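Long-range contacts in CCMAN5 (Cellulosimicrobium cellulans, PDB 2XSG), which hydrolyses alpha-mannosides as a family 92 glycosidase and enables mannose-6-phosphate modification of human lysosomal enzymes produced in yeast: residues 144-149 against 273-278; 207-212 against 249-254. All blocks are in the same frame, centred on the assembly; numbering follows the deposited sequence.

Contact 1 of 2, residues 144-149 against 273-278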
# COMPACT_ATOMS: atom_id res chain seq x y z
N SER A 144 -1.99 12.40 15.30
CA SER A 144 -2.07 13.86 15.34
C SER A 144 -1.32 14.55 14.21
O SER A 144 -0.28 14.08 13.75
CB SER A 144 -1.51 14.41 16.65
OG SER A 144 -2.16 13.87 17.78
N GLY A 145 -1.86 15.69 13.80
CA GLY A 145 -1.17 16.58 12.89
C GLY A 145 -0.96 17.91 13.57
O GLY A 145 -1.91 18.48 14.12
N VAL A 146 0.27 18.42 13.53
CA VAL A 146 0.55 19.72 14.11
C VAL A 146 1.00 20.67 13.04
O VAL A 146 1.68 20.26 12.09
CB VAL A 146 1.58 19.69 15.30
CG1 VAL A 146 1.01 18.87 16.42
CG2 VAL A 146 2.96 19.14 14.86
N HIS A 147 0.58 21.93 13.22
CA HIS A 147 0.82 23.03 12.28
C HIS A 147 1.53 24.19 12.98
O HIS A 147 1.18 24.55 14.13
CB HIS A 147 -0.51 23.58 11.77
CG HIS A 147 -1.39 22.57 11.11
ND1 HIS A 147 -1.85 22.72 9.81
CD2 HIS A 147 -1.93 21.42 11.57
CE1 HIS A 147 -2.61 21.69 9.49
NE2 HIS A 147 -2.68 20.89 10.54
N ARG A 148 2.52 24.76 12.29
CA ARG A 148 3.10 26.06 12.66
C ARG A 148 3.16 26.98 11.43
O ARG A 148 3.81 26.64 10.42
CB ARG A 148 4.50 25.90 13.26
CG ARG A 148 5.10 27.20 13.76
CD ARG A 148 6.38 26.95 14.53
NE ARG A 148 7.37 26.22 13.74
CZ ARG A 148 8.39 25.56 14.28
NH1 ARG A 148 8.53 25.55 15.61
NH2 ARG A 148 9.26 24.92 13.50
N TYR A 149 2.50 28.14 11.53
CA TYR A 149 2.42 29.12 10.44
C TYR A 149 3.04 30.45 10.82
O TYR A 149 2.85 30.94 11.94
CB TYR A 149 0.95 29.37 10.05
CG TYR A 149 0.26 28.16 9.50
CD1 TYR A 149 -0.60 27.42 10.30
CD2 TYR A 149 0.47 27.75 8.18
CE1 TYR A 149 -1.24 26.29 9.80
CE2 TYR A 149 -0.15 26.62 7.68
CZ TYR A 149 -1.00 25.89 8.50
OH TYR A 149 -1.63 24.77 8.01
N LEU A 273 4.41 19.31 24.74
CA LEU A 273 5.54 19.32 23.83
C LEU A 273 5.40 20.40 22.77
O LEU A 273 4.29 20.71 22.33
CB LEU A 273 5.76 17.95 23.17
CG LEU A 273 5.90 16.72 24.08
CD1 LEU A 273 5.98 15.48 23.24
CD2 LEU A 273 7.08 16.81 25.06
N SER A 274 6.54 20.97 22.39
CA SER A 274 6.62 21.97 21.33
C SER A 274 6.51 21.29 19.95
O SER A 274 6.70 20.07 19.82
CB SER A 274 7.96 22.69 21.42
OG SER A 274 9.01 21.77 21.15
N PHE A 275 6.20 22.10 18.94
CA PHE A 275 6.20 21.64 17.55
C PHE A 275 7.51 20.91 17.19
O PHE A 275 7.47 19.79 16.69
CB PHE A 275 5.95 22.82 16.60
CG PHE A 275 5.89 22.44 15.15
CD1 PHE A 275 7.06 22.37 14.38
CD2 PHE A 275 4.67 22.18 14.53
CE1 PHE A 275 7.01 22.01 13.02
CE2 PHE A 275 4.60 21.84 13.19
CZ PHE A 275 5.79 21.75 12.43
N ASP A 276 8.65 21.55 17.47
CA ASP A 276 9.97 20.98 17.16
C ASP A 276 10.20 19.61 17.78
O ASP A 276 10.74 18.72 17.11
CB ASP A 276 11.11 21.94 17.60
CG ASP A 276 11.23 23.16 16.70
OD1 ASP A 276 10.56 23.21 15.65
OD2 ASP A 276 12.00 24.08 17.06
N ALA A 277 9.78 19.45 19.04
CA ALA A 277 9.93 18.18 19.77
C ALA A 277 9.00 17.08 19.24
O ALA A 277 9.39 15.92 19.21
CB ALA A 277 9.74 18.37 21.28
N ILE A 278 7.79 17.45 18.85
CA ILE A 278 6.90 16.49 18.20
C ILE A 278 7.46 16.06 16.84
O ILE A 278 7.49 14.87 16.52
CB ILE A 278 5.44 17.03 18.07
CG1 ILE A 278 4.85 17.28 19.46
CG2 ILE A 278 4.57 16.05 17.29
CD1 ILE A 278 3.66 18.32 19.47
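The first turn of helix 275-290 packs on one face of the antiparallel strand 144-149, and Phe-275 stands at the centre of the contact, between Val-146 and Arg-148. Its CG lies opposite the backbone N (chi1 -178°), which carries the ring from the helix across to these two residues. At Val-146 the meeting is oblique: methyl CG2 lies 3.5 Å from Phe-275 CD2, while the other branch, CG1, turns to Ile-278 CD1 at 4.1 Å, one helical turn later. Arg-148 meets the same ring twice. Its CB stands over the ring face, 4.1 Å from the centroid and 15° off the normal, a CH-pi contact. Farther out, the chain bends at chi3 and brings the guanidinium back so that Phe-275 CD1 lies beneath its centre, 3.5 Å from Arg-148 CZ, with the two planes 40° apart. The bend also presents both terminal nitrogens to one carboxylate oxygen. Arg-148 NH2 reaches Asp-276 OD1 at 3.0 Å, on the syn lone pair, and Arg-148 NH1 reaches the same oxygen at 3.1 Å from above the carboxylate plane. The two bonds are bent, and the flat groups stand nearly perpendicular, so this is an end-on salt bridge converging on a single acceptor. The stronger partner of Arg-148 lies outside the two segments, in the salt bridge from NH2 to Glu-137 OE1 of the adjacent strand 133-140, and the guanidinium charge is therefore probably shared between helix and sheet. At the helix start, Ser-274 is the N-cap, its OG accepting from Ala-277 N at 3.2 Å. On the other face of the strand His-147 ND1 and Tyr-149 OH are hydrogen-bonded at 2.7 Å. The whole is helix-on-sheet packing, with the helix laid against the N-terminal beta domain of a family 92 hydrolase.

Contact 2 of 2, residues 207-212 against 249-254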
# COMPACT_ATOMS: atom_id res chain seq x y z
N ARG A 207 -7.23 22.14 18.41
CA ARG A 207 -7.13 23.33 19.24
C ARG A 207 -6.11 24.28 18.64
O ARG A 207 -5.13 23.83 18.03
CB ARG A 207 -6.71 22.96 20.67
CG ARG A 207 -5.30 22.34 20.77
CD ARG A 207 -4.96 21.94 22.21
NE ARG A 207 -3.51 21.91 22.39
CZ ARG A 207 -2.87 21.42 23.44
NH1 ARG A 207 -3.55 20.89 24.46
NH2 ARG A 207 -1.55 21.45 23.48
N THR A 208 -6.35 25.58 18.79
CA THR A 208 -5.34 26.59 18.47
C THR A 208 -4.45 26.73 19.70
O THR A 208 -4.83 26.30 20.81
CB THR A 208 -5.97 27.97 18.11
OG1 THR A 208 -6.57 28.54 19.27
CG2 THR A 208 -7.02 27.84 16.99
N LEU A 209 -3.26 27.28 19.50
CA LEU A 209 -2.35 27.53 20.59
C LEU A 209 -2.28 29.02 20.92
O LEU A 209 -1.64 29.42 21.90
CB LEU A 209 -0.95 26.97 20.26
CG LEU A 209 -0.91 25.47 19.96
CD1 LEU A 209 0.47 25.06 19.48
CD2 LEU A 209 -1.32 24.63 21.18
N GLN A 210 -2.95 29.84 20.10
CA GLN A 210 -3.09 31.29 20.32
C GLN A 210 -4.57 31.65 20.38
O GLN A 210 -5.40 30.85 19.92
CB GLN A 210 -2.38 32.09 19.21
CG GLN A 210 -0.86 32.02 19.28
CD GLN A 210 -0.32 30.69 18.79
OE1 GLN A 210 0.70 30.19 19.29
NE2 GLN A 210 -1.00 30.10 17.82
N PRO A 211 -4.91 32.81 20.99
CA PRO A 211 -6.32 33.18 21.07
C PRO A 211 -6.91 33.43 19.68
O PRO A 211 -6.22 33.95 18.79
CB PRO A 211 -6.31 34.48 21.90
CG PRO A 211 -5.05 34.43 22.68
CD PRO A 211 -4.06 33.68 21.83
N ALA A 212 -8.17 33.05 19.51
CA ALA A 212 -8.83 33.18 18.22
C ALA A 212 -10.31 33.40 18.44
O ALA A 212 -10.85 33.02 19.47
CB ALA A 212 -8.59 31.92 17.37
N GLY A 249 -0.22 28.39 15.72
CA GLY A 249 -0.13 26.93 15.92
C GLY A 249 -1.49 26.24 16.00
O GLY A 249 -2.48 26.83 16.42
N LEU A 250 -1.53 24.99 15.56
CA LEU A 250 -2.76 24.22 15.55
C LEU A 250 -2.39 22.76 15.76
O LEU A 250 -1.37 22.30 15.23
CB LEU A 250 -3.49 24.37 14.22
CG LEU A 250 -4.92 23.82 14.21
CD1 LEU A 250 -5.83 24.83 14.86
CD2 LEU A 250 -5.40 23.50 12.80
N GLN A 251 -3.22 22.05 16.52
CA GLN A 251 -2.98 20.64 16.80
C GLN A 251 -4.27 19.88 16.55
O GLN A 251 -5.30 20.20 17.14
CB GLN A 251 -2.49 20.44 18.25
CG GLN A 251 -1.18 21.20 18.59
CD GLN A 251 -0.61 20.80 19.93
OE1 GLN A 251 0.61 20.81 20.14
NE2 GLN A 251 -1.48 20.42 20.85
N VAL A 252 -4.21 18.89 15.66
CA VAL A 252 -5.40 18.14 15.26
C VAL A 252 -5.18 16.67 15.58
O VAL A 252 -4.18 16.08 15.14
CB VAL A 252 -5.64 18.27 13.73
CG1 VAL A 252 -6.91 17.52 13.31
CG2 VAL A 252 -5.70 19.75 13.28
N THR A 253 -6.10 16.05 16.31
CA THR A 253 -5.98 14.62 16.61
C THR A 253 -7.25 13.88 16.17
O THR A 253 -8.36 14.41 16.33
CB THR A 253 -5.66 14.39 18.11
OG1 THR A 253 -4.43 15.06 18.43
CG2 THR A 253 -5.50 12.91 18.43
N LEU A 254 -7.05 12.68 15.62
CA LEU A 254 -8.11 11.82 15.07
C LEU A 254 -8.35 10.57 15.91
O LEU A 254 -7.42 9.97 16.44
CB LEU A 254 -7.77 11.38 13.63
CG LEU A 254 -7.44 12.47 12.61
CD1 LEU A 254 -6.74 11.97 11.33
CD2 LEU A 254 -8.73 13.22 12.26
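Gly-249 faces Leu-209 where strand 248-255 pairs antiparallel with strand 198-208. Gly-249 O accepts from Leu-209 N at 3.2 Å, but the donor stands 53° above the carbonyl plane. Thr-208 CA-H also points to this oxygen. Over the glycine backbone lies the Leu-209 side chain, with its CD1 4.1 Å from Gly-249 CA. Leu-250 follows, forming a non-hydrogen-bonded pair with Thr-208. Its CG is turned opposite the backbone N (chi1 -169°), carrying CD1 against the opposing strand, 3.4 Å from Arg-207 O and 3.9 Å from Thr-208 CG2. Gln-251 then makes the hydrogen-bonded pair with Arg-207, and its two backbone bonds are regular: Gln-251 N to Arg-207 O and Arg-207 N to Gln-251 O, each 3.0 Å. On this face, shared with helix 259-270, the two long side chains run side by side in the same direction, both touching Gln-266. The amide and guanidinium planes are nearly parallel, 8° apart, but offset, and only Gln-251 NE2 comes in at one side of the guanidinium. As modelled, Gln-251 NE2 lies 2.8 Å from Arg-207 NH2, two donors without a hydrogen bond, a doubtful detail of the model.

In the fold
Strand 248-255 ties the two contacts together: in one antiparallel sheet it pairs with strand 144-150, which carries the first half of contact 1, and with strand 198-208, which carries the first half of contact 2. The contact centres are 10 Å apart. Direct links include Gly-145 N to Val-252 O at 2.7 Å and Ser-144 OG to Thr-253 OG1 at 2.6 Å, both probable hydrogen bonds. In the sequence, both segments of contact 2 fall between the two segments of contact 1. Contact 2 thus knits strands within the N-terminal beta domain, whereas contact 1 places on that sheet a helix from the catalytic-domain sequence, joining the two parts of the enzyme.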